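NEQ263 (PDB 5BN3) probably binds nucleotide as a subunit of the NeqA-NeqB catalytic core of an archaeal ATP synthase, a member of the ATPase alpha/beta family. Local coordinates at residues M228-R242 against R249-Y263. Sequence-based numbering, arbitrary orientation.
Sequences MTNYADALREISTLR and RGYPAYLYTDLASIY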
ATOM      1  N   MET B 228     -11.430  -8.695  21.207  1.00 31.74           N
ATOM      2  CA  MET B 228     -10.854  -9.642  20.250  1.00 33.88           C
ATOM      3  C   MET B 228      -9.665  -9.056  19.491  1.00 34.19           C
ATOM      4  O   MET B 228      -8.828  -9.795  18.973  1.00 31.65           O
ATOM      5  CB  MET B 228     -11.910 -10.165  19.267  1.00 32.69           C
ATOM      6  CG  MET B 228     -13.062 -10.935  19.909  1.00 34.78           C
ATOM      7  SD  MET B 228     -12.575 -12.077  21.226  1.00 39.78           S
ATOM      8  CE  MET B 228     -11.536 -13.234  20.331  1.00 37.64           C
ATOM      9  N   THR B 229      -9.581  -7.732  19.433  1.00 31.07           N
ATOM     10  CA  THR B 229      -8.443  -7.086  18.788  1.00 33.19           C
ATOM     11  C   THR B 229      -7.177  -7.284  19.624  1.00 33.15           C
ATOM     12  O   THR B 229      -6.082  -7.436  19.079  1.00 33.68           O
ATOM     13  CB  THR B 229      -8.707  -5.591  18.535  1.00 44.56           C
ATOM     14  OG1 THR B 229      -9.879  -5.450  17.721  1.00 43.79           O
ATOM     15  CG2 THR B 229      -7.536  -4.961  17.811  1.00 43.50           C
ATOM     16  N   ASN B 230      -7.331  -7.291  20.947  1.00 25.61           N
ATOM     17  CA  ASN B 230      -6.215  -7.598  21.836  1.00 33.57           C
ATOM     18  C   ASN B 230      -5.819  -9.066  21.741  1.00 28.32           C
ATOM     19  O   ASN B 230      -4.646  -9.405  21.878  1.00 34.70           O
ATOM     20  CB  ASN B 230      -6.556  -7.258  23.288  1.00 30.07           C
ATOM     21  CG  ASN B 230      -6.720  -5.774  23.520  1.00 31.86           C
ATOM     22  OD1 ASN B 230      -6.204  -4.953  22.763  1.00 33.63           O
ATOM     23  ND2 ASN B 230      -7.440  -5.420  24.579  1.00 38.79           N
ATOM     24  N   TYR B 231      -6.803  -9.932  21.524  1.00 31.36           N
ATOM     25  CA  TYR B 231      -6.537 -11.355  21.345  1.00 30.08           C
ATOM     26  C   TYR B 231      -5.696 -11.604  20.100  1.00 35.21           C
ATOM     27  O   TYR B 231      -4.719 -12.354  20.134  1.00 31.67           O
ATOM     28  CB  TYR B 231      -7.840 -12.159  21.265  1.00 30.89           C
ATOM     29  CG  TYR B 231      -7.601 -13.606  20.904  1.00 33.10           C
ATOM     30  CD1 TYR B 231      -7.288 -14.539  21.879  1.00 33.49           C
ATOM     31  CD2 TYR B 231      -7.662 -14.033  19.585  1.00 28.14           C
ATOM     32  CE1 TYR B 231      -7.054 -15.859  21.553  1.00 35.58           C
ATOM     33  CE2 TYR B 231      -7.426 -15.347  19.251  1.00 34.56           C
ATOM     34  CZ  TYR B 231      -7.119 -16.254  20.236  1.00 45.47           C
ATOM     35  OH  TYR B 231      -6.890 -17.567  19.899  1.00 38.95           O
ATOM     36  N   ALA B 232      -6.091 -10.988  18.992  1.00 28.62           N
ATOM     37  CA  ALA B 232      -5.343 -11.113  17.749  1.00 28.85           C
ATOM     38  C   ALA B 232      -3.915 -10.597  17.907  1.00 32.22           C
ATOM     39  O   ALA B 232      -2.982 -11.154  17.328  1.00 31.99           O
ATOM     40  CB  ALA B 232      -6.054 -10.377  16.632  1.00 37.26           C
ATOM     41  N   ASP B 233      -3.754  -9.532  18.689  1.00 29.48           N
ATOM     42  CA  ASP B 233      -2.443  -8.940  18.931  1.00 31.65           C
ATOM     43  C   ASP B 233      -1.530  -9.922  19.661  1.00 30.17           C
ATOM     44  O   ASP B 233      -0.347 -10.045  19.342  1.00 33.08           O
ATOM     45  CB  ASP B 233      -2.588  -7.650  19.743  1.00 34.49           C
ATOM     46  CG  ASP B 233      -1.259  -6.973  20.008  1.00 52.70           C
ATOM     47  OD1 ASP B 233      -0.558  -7.380  20.962  1.00 47.21           O
ATOM     48  OD2 ASP B 233      -0.908  -6.025  19.272  1.00 43.32           O
ATOM     49  N   ALA B 234      -2.088 -10.619  20.642  1.00 28.66           N
ATOM     50  CA  ALA B 234      -1.337 -11.617  21.392  1.00 38.60           C
ATOM     51  C   ALA B 234      -0.958 -12.799  20.502  1.00 40.64           C
ATOM     52  O   ALA B 234       0.151 -13.328  20.604  1.00 34.07           O
ATOM     53  CB  ALA B 234      -2.137 -12.085  22.589  1.00 34.38           C
ATOM     54  N   LEU B 235      -1.879 -13.210  19.635  1.00 31.63           N
ATOM     55  CA  LEU B 235      -1.616 -14.302  18.702  1.00 31.37           C
ATOM     56  C   LEU B 235      -0.487 -13.941  17.743  1.00 38.58           C
ATOM     57  O   LEU B 235       0.347 -14.783  17.405  1.00 33.74           O
ATOM     58  CB  LEU B 235      -2.883 -14.659  17.916  1.00 39.12           C
ATOM     59  CG  LEU B 235      -2.861 -16.021  17.218  1.00 46.87           C
ATOM     60  CD1 LEU B 235      -2.924 -17.137  18.246  1.00 37.25           C
ATOM     61  CD2 LEU B 235      -3.992 -16.157  16.206  1.00 43.01           C
ATOM     62  N   ARG B 236      -0.466 -12.685  17.308  1.00 31.40           N
ATOM     63  CA  ARG B 236       0.582 -12.197  16.419  1.00 28.87           C
ATOM     64  C   ARG B 236       1.923 -12.156  17.138  1.00 32.77           C
ATOM     65  O   ARG B 236       2.970 -12.421  16.542  1.00 34.74           O
ATOM     66  CB  ARG B 236       0.223 -10.802  15.899  1.00 31.14           C
ATOM     67  CG  ARG B 236       1.301 -10.152  15.050  1.00 31.33           C
ATOM     68  CD  ARG B 236       0.813  -8.845  14.448  1.00 30.51           C
ATOM     69  NE  ARG B 236       0.436  -7.873  15.474  1.00 32.46           N
ATOM     70  CZ  ARG B 236      -0.127  -6.696  15.219  1.00 38.25           C
ATOM     71  NH1 ARG B 236      -0.381  -6.337  13.969  1.00 32.67           N
ATOM     72  NH2 ARG B 236      -0.439  -5.882  16.214  1.00 37.74           N
ATOM     73  N   GLU B 237       1.886 -11.818  18.420  1.00 31.23           N
ATOM     74  CA  GLU B 237       3.098 -11.761  19.221  1.00 37.61           C
ATOM     75  C   GLU B 237       3.753 -13.140  19.290  1.00 38.28           C
ATOM     76  O   GLU B 237       4.964 -13.276  19.103  1.00 44.20           O
ATOM     77  CB  GLU B 237       2.775 -11.239  20.620  1.00 40.07           C
ATOM     78  CG  GLU B 237       3.996 -11.030  21.481  1.00 50.51           C
ATOM     79  CD  GLU B 237       3.691 -10.295  22.767  1.00 56.28           C
ATOM     80  OE1 GLU B 237       2.545  -9.823  22.942  1.00 54.21           O
ATOM     81  OE2 GLU B 237       4.604 -10.186  23.608  1.00 53.07           O
ATOM     82  N   ILE B 238       2.936 -14.157  19.542  1.00 35.64           N
ATOM     83  CA  ILE B 238       3.398 -15.540  19.589  1.00 34.84           C
ATOM     84  C   ILE B 238       3.844 -16.025  18.215  1.00 43.68           C
ATOM     85  O   ILE B 238       4.885 -16.672  18.084  1.00 44.65           O
ATOM     86  CB  ILE B 238       2.294 -16.465  20.135  1.00 38.64           C
ATOM     87  CG1 ILE B 238       1.904 -16.027  21.547  1.00 37.15           C
ATOM     88  CG2 ILE B 238       2.748 -17.917  20.127  1.00 42.49           C
ATOM     89  CD1 ILE B 238       0.775 -16.818  22.150  1.00 38.47           C
ATOM     90  N   SER B 239       3.055 -15.710  17.193  1.00 36.66           N
ATOM     91  CA  SER B 239       3.387 -16.089  15.824  1.00 42.17           C
ATOM     92  C   SER B 239       4.731 -15.526  15.378  1.00 39.61           C
ATOM     93  O   SER B 239       5.439 -16.160  14.606  1.00 44.04           O
ATOM     94  CB  SER B 239       2.291 -15.625  14.863  1.00 40.01           C
ATOM     95  OG  SER B 239       2.668 -15.866  13.521  1.00 72.31           O
ATOM     96  N   THR B 240       5.066 -14.335  15.868  1.00 42.14           N
ATOM     97  CA  THR B 240       6.309 -13.656  15.508  1.00 44.22           C
ATOM     98  C   THR B 240       7.499 -14.192  16.316  1.00 43.03           C
ATOM     99  O   THR B 240       8.638 -14.178  15.842  1.00 45.95           O
ATOM    100  CB  THR B 240       6.177 -12.126  15.704  1.00 49.73           C
ATOM    101  OG1 THR B 240       5.031 -11.648  14.985  1.00 48.86           O
ATOM    102  CG2 THR B 240       7.406 -11.408  15.198  1.00 51.69           C
ATOM    103  N   LEU B 241       7.227 -14.680  17.524  1.00 46.46           N
ATOM    104  CA  LEU B 241       8.263 -15.291  18.362  1.00 60.83           C
ATOM    105  C   LEU B 241       8.711 -16.622  17.765  1.00 61.98           C
ATOM    106  O   LEU B 241       9.907 -16.899  17.661  1.00 65.38           O
ATOM    107  CB  LEU B 241       7.760 -15.476  19.793  1.00 49.03           C
ATOM    108  CG  LEU B 241       7.729 -14.201  20.636  1.00 54.07           C
ATOM    109  CD1 LEU B 241       7.113 -14.472  21.993  1.00 49.80           C
ATOM    110  CD2 LEU B 241       9.130 -13.634  20.794  1.00 52.46           C
ATOM    111  N   ARG B 242       7.739 -17.446  17.391  1.00 56.02           N
ATOM    112  CA  ARG B 242       7.972 -18.505  16.428  1.00 59.95           C
ATOM    113  C   ARG B 242       8.403 -17.734  15.192  1.00 67.02           C
ATOM    114  O   ARG B 242       7.893 -16.654  14.938  1.00 88.44           O
ATOM    115  CB  ARG B 242       6.658 -19.237  16.156  1.00 61.14           C
ATOM    116  CG  ARG B 242       6.714 -20.742  16.333  1.00 81.21           C
ATOM    117  CD  ARG B 242       5.504 -21.253  17.116  1.00 65.21           C
ATOM    118  NE  ARG B 242       4.230 -20.825  16.537  1.00 70.53           N
ATOM    119  CZ  ARG B 242       3.035 -21.166  17.015  1.00 80.28           C
ATOM    120  NH1 ARG B 242       2.938 -21.949  18.082  1.00 66.67           N
ATOM    121  NH2 ARG B 242       1.935 -20.726  16.422  1.00 65.29           N
ATOM    122  N   ARG B 249      -0.428  -7.238   7.817  1.00 46.35           N
ATOM    123  CA  ARG B 249      -0.158  -6.471   9.040  1.00 45.07           C
ATOM    124  C   ARG B 249       0.552  -7.267  10.132  1.00 38.39           C
ATOM    125  O   ARG B 249       0.419  -6.956  11.316  1.00 43.50           O
ATOM    126  CB  ARG B 249      -1.444  -5.859   9.612  1.00 45.16           C
ATOM    127  CG  ARG B 249      -1.990  -4.671   8.834  1.00 60.90           C
ATOM    128  CD  ARG B 249      -3.286  -4.166   9.454  1.00 63.91           C
ATOM    129  NE  ARG B 249      -3.978  -3.196   8.607  1.00 77.62           N
ATOM    130  CZ  ARG B 249      -4.062  -1.893   8.865  1.00 75.11           C
ATOM    131  NH1 ARG B 249      -3.501  -1.391   9.956  1.00 59.20           N
ATOM    132  NH2 ARG B 249      -4.715  -1.093   8.031  1.00 64.66           N
ATOM    133  N   GLY B 250       1.303  -8.290   9.737  1.00 41.85           N
ATOM    134  CA  GLY B 250       2.023  -9.101  10.702  1.00 39.67           C
ATOM    135  C   GLY B 250       1.202 -10.222  11.315  1.00 41.16           C
ATOM    136  O   GLY B 250       1.762 -11.132  11.932  1.00 39.95           O
ATOM    137  N   TYR B 251      -0.120 -10.158  11.163  1.00 34.68           N
ATOM    138  CA  TYR B 251      -0.996 -11.194  11.704  1.00 33.90           C
ATOM    139  C   TYR B 251      -0.718 -12.535  11.028  1.00 37.56           C
ATOM    140  O   TYR B 251      -0.440 -12.579   9.827  1.00 36.24           O
ATOM    141  CB  TYR B 251      -2.468 -10.806  11.531  1.00 35.48           C
ATOM    142  CG  TYR B 251      -2.899  -9.624  12.375  1.00 36.06           C
ATOM    143  CD1 TYR B 251      -3.072  -9.751  13.746  1.00 32.07           C
ATOM    144  CD2 TYR B 251      -3.146  -8.388  11.798  1.00 38.34           C
ATOM    145  CE1 TYR B 251      -3.472  -8.675  14.518  1.00 30.33           C
ATOM    146  CE2 TYR B 251      -3.549  -7.311  12.559  1.00 36.77           C
ATOM    147  CZ  TYR B 251      -3.708  -7.461  13.915  1.00 41.20           C
ATOM    148  OH  TYR B 251      -4.107  -6.385  14.671  1.00 36.73           O
ATOM    149  N   PRO B 252      -0.785 -13.632  11.798  1.00 39.03           N
ATOM    150  CA  PRO B 252      -0.496 -14.963  11.248  1.00 40.13           C
ATOM    151  C   PRO B 252      -1.485 -15.370  10.159  1.00 39.78           C
ATOM    152  O   PRO B 252      -2.636 -14.927  10.166  1.00 31.58           O
ATOM    153  CB  PRO B 252      -0.637 -15.890  12.464  1.00 46.14           C
ATOM    154  CG  PRO B 252      -1.466 -15.124  13.448  1.00 39.52           C
ATOM    155  CD  PRO B 252      -1.112 -13.683  13.234  1.00 37.67           C
ATOM    156  N   ALA B 253      -1.031 -16.212   9.239  1.00 34.97           N
ATOM    157  CA  ALA B 253      -1.846 -16.662   8.115  1.00 40.59           C
ATOM    158  C   ALA B 253      -3.090 -17.434   8.548  1.00 39.71           C
ATOM    159  O   ALA B 253      -4.094 -17.460   7.832  1.00 37.59           O
ATOM    160  CB  ALA B 253      -1.003 -17.510   7.187  1.00 47.68           C
ATOM    161  N   TYR B 254      -3.017 -18.064   9.716  1.00 36.58           N
ATOM    162  CA  TYR B 254      -4.110 -18.886  10.223  1.00 33.97           C
ATOM    163  C   TYR B 254      -5.046 -18.122  11.162  1.00 37.51           C
ATOM    164  O   TYR B 254      -5.781 -18.736  11.931  1.00 34.34           O
ATOM    165  CB  TYR B 254      -3.546 -20.116  10.940  1.00 43.93           C
ATOM    166  CG  TYR B 254      -2.476 -19.789  11.953  1.00 41.14           C
ATOM    167  CD1 TYR B 254      -2.806 -19.416  13.248  1.00 39.18           C
ATOM    168  CD2 TYR B 254      -1.135 -19.861  11.616  1.00 48.93           C
ATOM    169  CE1 TYR B 254      -1.831 -19.119  14.173  1.00 49.44           C
ATOM    170  CE2 TYR B 254      -0.157 -19.570  12.532  1.00 43.46           C
ATOM    171  CZ  TYR B 254      -0.507 -19.198  13.808  1.00 51.64           C
ATOM    172  OH  TYR B 254       0.473 -18.904  14.727  1.00 49.09           O
ATOM    173  N   LEU B 255      -5.021 -16.792  11.096  1.00 36.64           N
ATOM    174  CA  LEU B 255      -5.836 -15.968  11.994  1.00 32.06           C
ATOM    175  C   LEU B 255      -7.325 -16.313  11.928  1.00 26.54           C
ATOM    176  O   LEU B 255      -7.983 -16.420  12.960  1.00 30.42           O
ATOM    177  CB  LEU B 255      -5.619 -14.474  11.721  1.00 34.10           C
ATOM    178  CG  LEU B 255      -6.415 -13.519  12.618  1.00 33.31           C
ATOM    179  CD1 LEU B 255      -6.114 -13.788  14.082  1.00 35.18           C
ATOM    180  CD2 LEU B 255      -6.118 -12.067  12.280  1.00 33.64           C
ATOM    181  N   TYR B 256      -7.847 -16.501  10.719  1.00 28.47           N
ATOM    182  CA  TYR B 256      -9.243 -16.891  10.544  1.00 36.81           C
ATOM    183  C   TYR B 256      -9.537 -18.198  11.270  1.00 34.74           C
ATOM    184  O   TYR B 256     -10.524 -18.311  11.997  1.00 26.42           O
ATOM    185  CB  TYR B 256      -9.573 -17.036   9.055  1.00 32.24           C
ATOM    186  CG  TYR B 256     -10.951 -17.602   8.769  1.00 30.83           C
ATOM    187  CD1 TYR B 256     -11.151 -18.973   8.649  1.00 30.21           C
ATOM    188  CD2 TYR B 256     -12.045 -16.767   8.601  1.00 34.91           C
ATOM    189  CE1 TYR B 256     -12.402 -19.493   8.386  1.00 30.97           C
ATOM    190  CE2 TYR B 256     -13.302 -17.280   8.332  1.00 26.61           C
ATOM    191  CZ  TYR B 256     -13.473 -18.642   8.228  1.00 40.08           C
ATOM    192  OH  TYR B 256     -14.716 -19.163   7.962  1.00 35.58           O
ATOM    193  N   THR B 257      -8.681 -19.190  11.055  1.00 32.31           N
ATOM    194  CA  THR B 257      -8.882 -20.510  11.640  1.00 26.01           C
ATOM    195  C   THR B 257      -8.791 -20.469  13.167  1.00 29.66           C
ATOM    196  O   THR B 257      -9.557 -21.137  13.857  1.00 35.22           O
ATOM    197  CB  THR B 257      -7.883 -21.531  11.059  1.00 33.20           C
ATOM    198  OG1 THR B 257      -8.060 -21.605   9.638  1.00 36.61           O
ATOM    199  CG2 THR B 257      -8.106 -22.909  11.655  1.00 31.45           C
ATOM    200  N   ASP B 258      -7.866 -19.673  13.693  1.00 28.74           N
ATOM    201  CA  ASP B 258      -7.722 -19.560  15.138  1.00 30.10           C
ATOM    202  C   ASP B 258      -8.913 -18.845  15.772  1.00 31.40           C
ATOM    203  O   ASP B 258      -9.411 -19.267  16.816  1.00 34.55           O
ATOM    204  CB  ASP B 258      -6.419 -18.852  15.499  1.00 35.75           C
ATOM    205  CG  ASP B 258      -6.187 -18.799  16.991  1.00 53.27           C
ATOM    206  OD1 ASP B 258      -5.575 -19.742  17.536  1.00 39.19           O
ATOM    207  OD2 ASP B 258      -6.627 -17.821  17.627  1.00 46.25           O
ATOM    208  N   LEU B 259      -9.371 -17.765  15.145  1.00 33.51           N
ATOM    209  CA  LEU B 259     -10.558 -17.057  15.624  1.00 29.96           C
ATOM    210  C   LEU B 259     -11.778 -17.973  15.600  1.00 28.71           C
ATOM    211  O   LEU B 259     -12.605 -17.952  16.514  1.00 34.30           O
ATOM    212  CB  LEU B 259     -10.814 -15.799  14.787  1.00 31.71           C
ATOM    213  CG  LEU B 259      -9.860 -14.618  14.989  1.00 33.04           C
ATOM    214  CD1 LEU B 259     -10.189 -13.477  14.031  1.00 34.63           C
ATOM    215  CD2 LEU B 259      -9.914 -14.129  16.428  1.00 29.00           C
ATOM    216  N   ALA B 260     -11.879 -18.786  14.555  1.00 29.96           N
ATOM    217  CA  ALA B 260     -12.983 -19.728  14.425  1.00 30.73           C
ATOM    218  C   ALA B 260     -12.933 -20.797  15.506  1.00 38.28           C
ATOM    219  O   ALA B 260     -13.971 -21.236  15.997  1.00 34.39           O
ATOM    220  CB  ALA B 260     -12.967 -20.363  13.057  1.00 26.45           C
ATOM    221  N   SER B 261     -11.725 -21.214  15.879  1.00 33.16           N
ATOM    222  CA  SER B 261     -11.556 -22.239  16.909  1.00 41.77           C
ATOM    223  C   SER B 261     -12.057 -21.744  18.262  1.00 47.66           C
ATOM    224  O   SER B 261     -12.189 -22.517  19.210  1.00 37.86           O
ATOM    225  CB  SER B 261     -10.092 -22.668  17.012  1.00 37.68           C
ATOM    226  OG  SER B 261      -9.336 -21.721  17.743  1.00 43.26           O
ATOM    227  N   ILE B 262     -12.333 -20.445  18.343  1.00 34.14           N
ATOM    228  CA  ILE B 262     -12.943 -19.848  19.522  1.00 34.38           C
ATOM    229  C   ILE B 262     -14.439 -19.597  19.308  1.00 33.48           C
ATOM    230  O   ILE B 262     -15.268 -20.056  20.094  1.00 38.49           O
ATOM    231  CB  ILE B 262     -12.237 -18.530  19.883  1.00 39.05           C
ATOM    232  CG1 ILE B 262     -10.821 -18.820  20.378  1.00 47.51           C
ATOM    233  CG2 ILE B 262     -13.004 -17.767  20.943  1.00 32.73           C
ATOM    234  CD1 ILE B 262     -10.087 -17.592  20.784  1.00 64.06           C
ATOM    235  N   TYR B 263     -14.779 -18.872  18.241  1.00 30.37           N
ATOM    236  CA  TYR B 263     -16.166 -18.480  17.978  1.00 31.41           C
ATOM    237  C   TYR B 263     -17.112 -19.669  17.786  1.00 36.92           C
ATOM    238  O   TYR B 263     -18.275 -19.611  18.188  1.00 34.45           O
ATOM    239  CB  TYR B 263     -16.241 -17.568  16.749  1.00 25.88           C
ATOM    240  CG  TYR B 263     -15.489 -16.258  16.865  1.00 28.73           C
ATOM    241  CD1 TYR B 263     -15.268 -15.657  18.097  1.00 32.91           C
ATOM    242  CD2 TYR B 263     -15.008 -15.618  15.731  1.00 32.97           C
ATOM    243  CE1 TYR B 263     -14.585 -14.455  18.191  1.00 37.55           C
ATOM    244  CE2 TYR B 263     -14.326 -14.420  15.818  1.00 29.05           C
ATOM    245  CZ  TYR B 263     -14.119 -13.845  17.046  1.00 33.65           C
ATOM    246  OH  TYR B 263     -13.440 -12.651  17.125  1.00 33.62           O
TER
HETATM  247  O   HOH W   1      -4.344  -6.382  17.174  1.00 45.04           O
HETATM  248  O   HOH W   2       0.438 -17.846  17.056  1.00 53.06           O
HETATM  249  O   HOH W   3       2.842 -13.539  12.143  1.00 53.22           O
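With CG anti to the backbone N (chi1 175°) and a single bend at chi3 (60°), the chain of R236 runs out past G250 and folds its guanidinium flat over one face of the Y251 ring. The planes lie 15° apart and R236 CZ sits 4.2 Å from the centroid of the Y251 ring, an offset cation-pi stack. Two bonds at the guanidinium edge help to hold its rotation: R236 NH1 donates to R249 O at 2.8 Å, nearly in line with that carbonyl, and R236 NH2 forms a salt bridge with D233 OD2 at 3.1 Å, approaching from above the carboxylate plane. E342 of a neighbouring V-type ATP synthase alpha chain adds a second carboxylate at NH1. A leucine in place of R236 would probably leave the R249 carbonyl and the D233 carboxylate without their mate and one face of Y251 without its stacked cation. Within the P-loop NTPase-type nucleotide-binding domain, helix 228-241 follows strand 220-226 of the central sheet, and the chain then turns back through 249-254 into helix 255-263. The Y231 hydroxyl meets D258 OD2 at the ring edge, modelled at 2.3 Å, a doubtfully short length, while R204 of helix 196-215 binds both residues. L235 CD2 lies 3.9 Å from P252 CG and also touches L255 CD1. Waters bridge the segments as well, one between T229 O and the Y251 hydroxyl, another between G250 O and S239 OG, itself also hydrogen-bonded to E244. At the far end, the Y263 hydroxyl comes against M228 CG and is hydrogen-bonded to T295.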